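Local coordinates for protein possible marr-transcriptional regulator (Streptomyces coelicolor, PDB 4B8X) that probably binds DNA as a winged-helix transcriptional regulator of the MarR family, although its precise function is unknown, at residues Val76-Arg84 and Leu94-Val104. Sequence-based numbering, arbitrary orientation.
Sequences VRSGLVAKR and LATITDKGREV
T98 and K100 reach across to the carbonyls of the turn S78-L80. The T98 hydroxyl, held between its backbone N and carbonyl carbon (chi1 67°), donates from OG1 to G79 O at 2.7 Å, in the carbonyl plane and on a lone pair. The same OG1 accepts from G101 N (3.0 Å), a capping bond from T98 at the N-cap of helix 99-114. A valine here would probably leave G79 O and G101 N without this partner and weaken the tie between turn and helix start, though the backbone bond from T98 N would remain. T98 N bonds almost straight (176°) to L80 O, from above that carbonyl's plane, while G101 CA makes a CA-H...O contact with the same oxygen at 3.5 Å, and a beta carbon on G101 would collide with it. K100 runs fully extended past the L80 side chain, its CG 3.6 Å from L80 CD2, and its NZ donates to S78 O (3.1 Å), tilted out of the plane of that carbonyl. V104 CG2 meets the same L80 methyl, the two side chains crossing at about a right angle. G79, in a Schellman motif, ends helix 65-77 and leads into the hairpin of strands 81-85 and 93-97, the wing of the winged-helix fold, which in MarR relatives contacts DNA. A82 pairs with T96, and R84 with L94, each through two backbone hydrogen bonds. On the face of V81 and A95, V81 CG1 lies 3.9 Å from A95 CB; helix 65-77 packs on both side chains, and helix 35-45 on V81 as well. K83, on that face too, turns its amine away to a salt bridge with D73. On the other face, a water links T96 OG1 (2.6 Å) to A82 O.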
loop_
_atom_site.group_PDB
_atom_site.type_symbol
_atom_site.label_atom_id
_atom_site.label_comp_id
_atom_site.label_asym_id
_atom_site.label_seq_id
_atom_site.Cartn_x
_atom_site.Cartn_y
_atom_site.Cartn_z
ATOM N N VAL A 76 -5.356 -22.356 4.020
ATOM C CA VAL A 76 -5.930 -23.678 4.293
ATOM C C VAL A 76 -6.369 -24.332 2.978
ATOM O O VAL A 76 -6.108 -25.510 2.747
ATOM C CB VAL A 76 -7.153 -23.598 5.249
ATOM C CG1 VAL A 76 -7.871 -24.945 5.337
ATOM C CG2 VAL A 76 -6.723 -23.089 6.612
ATOM N N ARG A 77 -7.044 -23.566 2.133
ATOM C CA ARG A 77 -7.507 -24.087 0.850
ATOM C C ARG A 77 -6.348 -24.702 0.048
ATOM O O ARG A 77 -6.498 -25.744 -0.614
ATOM C CB ARG A 77 -8.222 -22.965 0.084
ATOM C CG ARG A 77 -9.032 -23.408 -1.103
ATOM C CD ARG A 77 -9.471 -22.205 -1.931
ATOM N NE ARG A 77 -10.271 -21.214 -1.206
ATOM C CZ ARG A 77 -10.753 -20.094 -1.760
ATOM N NH1 ARG A 77 -10.458 -19.774 -3.028
ATOM N NH2 ARG A 77 -11.482 -19.262 -1.034
ATOM N N SER A 78 -5.170 -24.085 0.166
ATOM C CA SER A 78 -3.956 -24.525 -0.531
ATOM C C SER A 78 -3.144 -25.621 0.223
ATOM O O SER A 78 -2.083 -26.067 -0.271
ATOM C CB SER A 78 -3.022 -23.313 -0.800
ATOM O OG SER A 78 -3.681 -22.275 -1.536
ATOM N N GLY A 79 -3.617 -26.040 1.398
ATOM C CA GLY A 79 -2.893 -27.026 2.208
ATOM C C GLY A 79 -1.669 -26.535 2.952
ATOM O O GLY A 79 -0.864 -27.345 3.417
ATOM N N LEU A 80 -1.556 -25.215 3.089
ATOM C CA LEU A 80 -0.356 -24.601 3.674
ATOM C C LEU A 80 -0.486 -24.277 5.167
ATOM O O LEU A 80 0.535 -24.060 5.835
ATOM C CB LEU A 80 -0.001 -23.340 2.880
ATOM C CG LEU A 80 0.098 -23.531 1.359
ATOM C CD1 LEU A 80 0.513 -22.215 0.709
ATOM C CD2 LEU A 80 1.025 -24.676 0.927
ATOM N N VAL A 81 -1.718 -24.218 5.668
ATOM C CA VAL A 81 -2.027 -23.954 7.043
ATOM C C VAL A 81 -3.202 -24.876 7.415
ATOM O O VAL A 81 -3.987 -25.276 6.547
ATOM C CB VAL A 81 -2.427 -22.460 7.212
ATOM C CG1 VAL A 81 -3.161 -22.179 8.532
ATOM C CG2 VAL A 81 -1.191 -21.589 7.048
ATOM N N ALA A 82 -3.288 -25.198 8.696
ATOM C CA ALA A 82 -4.432 -25.859 9.307
ATOM C C ALA A 82 -4.958 -25.021 10.475
ATOM O O ALA A 82 -4.213 -24.341 11.139
ATOM C CB ALA A 82 -4.024 -27.250 9.793
ATOM N N LYS A 83 -6.270 -25.048 10.695
ATOM C CA LYS A 83 -6.909 -24.362 11.813
ATOM C C LYS A 83 -7.414 -25.346 12.857
ATOM O O LYS A 83 -7.820 -26.472 12.531
ATOM C CB LYS A 83 -8.138 -23.593 11.303
ATOM C CG LYS A 83 -7.791 -22.482 10.330
ATOM C CD LYS A 83 -8.924 -21.488 10.160
ATOM C CE LYS A 83 -10.236 -22.182 9.904
ATOM N NZ LYS A 83 -11.265 -21.225 9.426
ATOM N N ARG A 84 -7.449 -24.889 14.106
ATOM C CA ARG A 84 -8.125 -25.602 15.182
ATOM C C ARG A 84 -8.507 -24.611 16.256
ATOM O O ARG A 84 -7.954 -23.522 16.328
ATOM C CB ARG A 84 -7.227 -26.675 15.786
ATOM C CG ARG A 84 -7.082 -27.939 14.955
ATOM C CD ARG A 84 -8.410 -28.619 14.629
ATOM N NE ARG A 84 -8.159 -29.992 14.205
ATOM C CZ ARG A 84 -7.662 -30.329 13.022
ATOM N NH1 ARG A 84 -7.367 -29.396 12.130
ATOM N NH2 ARG A 84 -7.444 -31.604 12.737
ATOM N N LEU A 94 -6.623 -21.080 16.381
ATOM C CA LEU A 94 -5.193 -21.159 16.079
ATOM C C LEU A 94 -4.964 -21.561 14.619
ATOM O O LEU A 94 -5.625 -22.464 14.099
ATOM C CB LEU A 94 -4.557 -22.234 16.959
ATOM C CG LEU A 94 -4.529 -22.024 18.462
ATOM C CD1 LEU A 94 -3.922 -23.257 19.114
ATOM C CD2 LEU A 94 -3.750 -20.773 18.824
ATOM N N ALA A 95 -4.030 -20.868 13.973
ATOM C CA ALA A 95 -3.548 -21.216 12.652
ATOM C C ALA A 95 -2.139 -21.810 12.768
ATOM O O ALA A 95 -1.308 -21.229 13.439
ATOM C CB ALA A 95 -3.540 -19.996 11.736
ATOM N N THR A 96 -1.895 -22.963 12.140
ATOM C CA THR A 96 -0.617 -23.671 12.226
ATOM C C THR A 96 -0.115 -23.947 10.812
ATOM O O THR A 96 -0.841 -24.487 9.998
ATOM C CB THR A 96 -0.779 -25.004 12.976
ATOM O OG1 THR A 96 -1.443 -24.784 14.230
ATOM C CG2 THR A 96 0.582 -25.659 13.184
ATOM N N ILE A 97 1.143 -23.593 10.531
ATOM C CA ILE A 97 1.715 -23.881 9.215
ATOM C C ILE A 97 1.972 -25.376 9.077
ATOM O O ILE A 97 2.443 -26.026 10.015
ATOM C CB ILE A 97 2.999 -23.049 8.975
ATOM C CG1 ILE A 97 3.438 -23.101 7.516
ATOM C CG2 ILE A 97 4.106 -23.462 9.942
ATOM C CD1 ILE A 97 4.537 -22.101 7.196
ATOM N N THR A 98 1.646 -25.912 7.907
ATOM C CA THR A 98 1.845 -27.314 7.610
ATOM C C THR A 98 3.258 -27.519 7.029
ATOM O O THR A 98 3.939 -26.567 6.659
ATOM C CB THR A 98 0.825 -27.817 6.592
ATOM O OG1 THR A 98 1.069 -27.177 5.327
ATOM C CG2 THR A 98 -0.628 -27.564 7.067
ATOM N N ASP A 99 3.687 -28.763 6.933
ATOM C CA ASP A 99 4.953 -29.050 6.254
ATOM C C ASP A 99 4.975 -28.552 4.795
ATOM O O ASP A 99 5.982 -28.011 4.341
ATOM C CB ASP A 99 5.289 -30.552 6.312
ATOM C CG ASP A 99 5.698 -31.023 7.697
ATOM O OD1 ASP A 99 5.920 -30.197 8.610
ATOM O OD2 ASP A 99 5.802 -32.250 7.868
ATOM N N LYS A 100 3.860 -28.690 4.080
ATOM C CA LYS A 100 3.763 -28.147 2.723
ATOM C C LYS A 100 3.910 -26.615 2.766
ATOM O O LYS A 100 4.609 -26.027 1.943
ATOM C CB LYS A 100 2.446 -28.566 2.068
ATOM C CG LYS A 100 2.321 -28.071 0.640
ATOM C CD LYS A 100 0.977 -28.462 0.049
ATOM C CE LYS A 100 0.832 -28.055 -1.412
ATOM N NZ LYS A 100 -0.578 -28.153 -1.926
ATOM N N GLY A 101 3.277 -25.976 3.753
ATOM C CA GLY A 101 3.436 -24.538 3.967
ATOM C C GLY A 101 4.878 -24.125 4.156
ATOM O O GLY A 101 5.340 -23.122 3.597
ATOM N N ARG A 102 5.605 -24.887 4.965
ATOM C CA ARG A 102 7.026 -24.617 5.207
ATOM C C ARG A 102 7.836 -24.751 3.923
ATOM O O ARG A 102 8.709 -23.934 3.657
ATOM C CB ARG A 102 7.546 -25.560 6.300
ATOM C CG ARG A 102 6.943 -25.265 7.663
ATOM C CD ARG A 102 7.534 -26.153 8.747
ATOM N NE ARG A 102 6.888 -25.977 10.042
ATOM C CZ ARG A 102 7.141 -24.982 10.896
ATOM N NH1 ARG A 102 8.025 -24.027 10.612
ATOM N NH2 ARG A 102 6.515 -24.930 12.072
ATOM N N GLU A 103 7.551 -25.765 3.116
ATOM C CA GLU A 103 8.251 -25.954 1.852
ATOM C C GLU A 103 8.004 -24.779 0.909
ATOM O O GLU A 103 8.930 -24.274 0.254
ATOM C CB GLU A 103 7.822 -27.260 1.172
ATOM C CG GLU A 103 8.225 -28.525 1.920
ATOM C CD GLU A 103 7.527 -29.778 1.422
ATOM O OE1 GLU A 103 6.707 -29.673 0.481
ATOM O OE2 GLU A 103 7.820 -30.868 1.965
ATOM N N VAL A 104 6.756 -24.350 0.821
ATOM C CA VAL A 104 6.401 -23.261 -0.078
ATOM C C VAL A 104 7.036 -21.956 0.366
ATOM O O VAL A 104 7.620 -21.230 -0.457
ATOM C CB VAL A 104 4.866 -23.138 -0.211
ATOM C CG1 VAL A 104 4.473 -21.804 -0.840
ATOM C CG2 VAL A 104 4.299 -24.354 -0.955
HETATM O O HOH W 1 -4.002 -25.170 14.172
#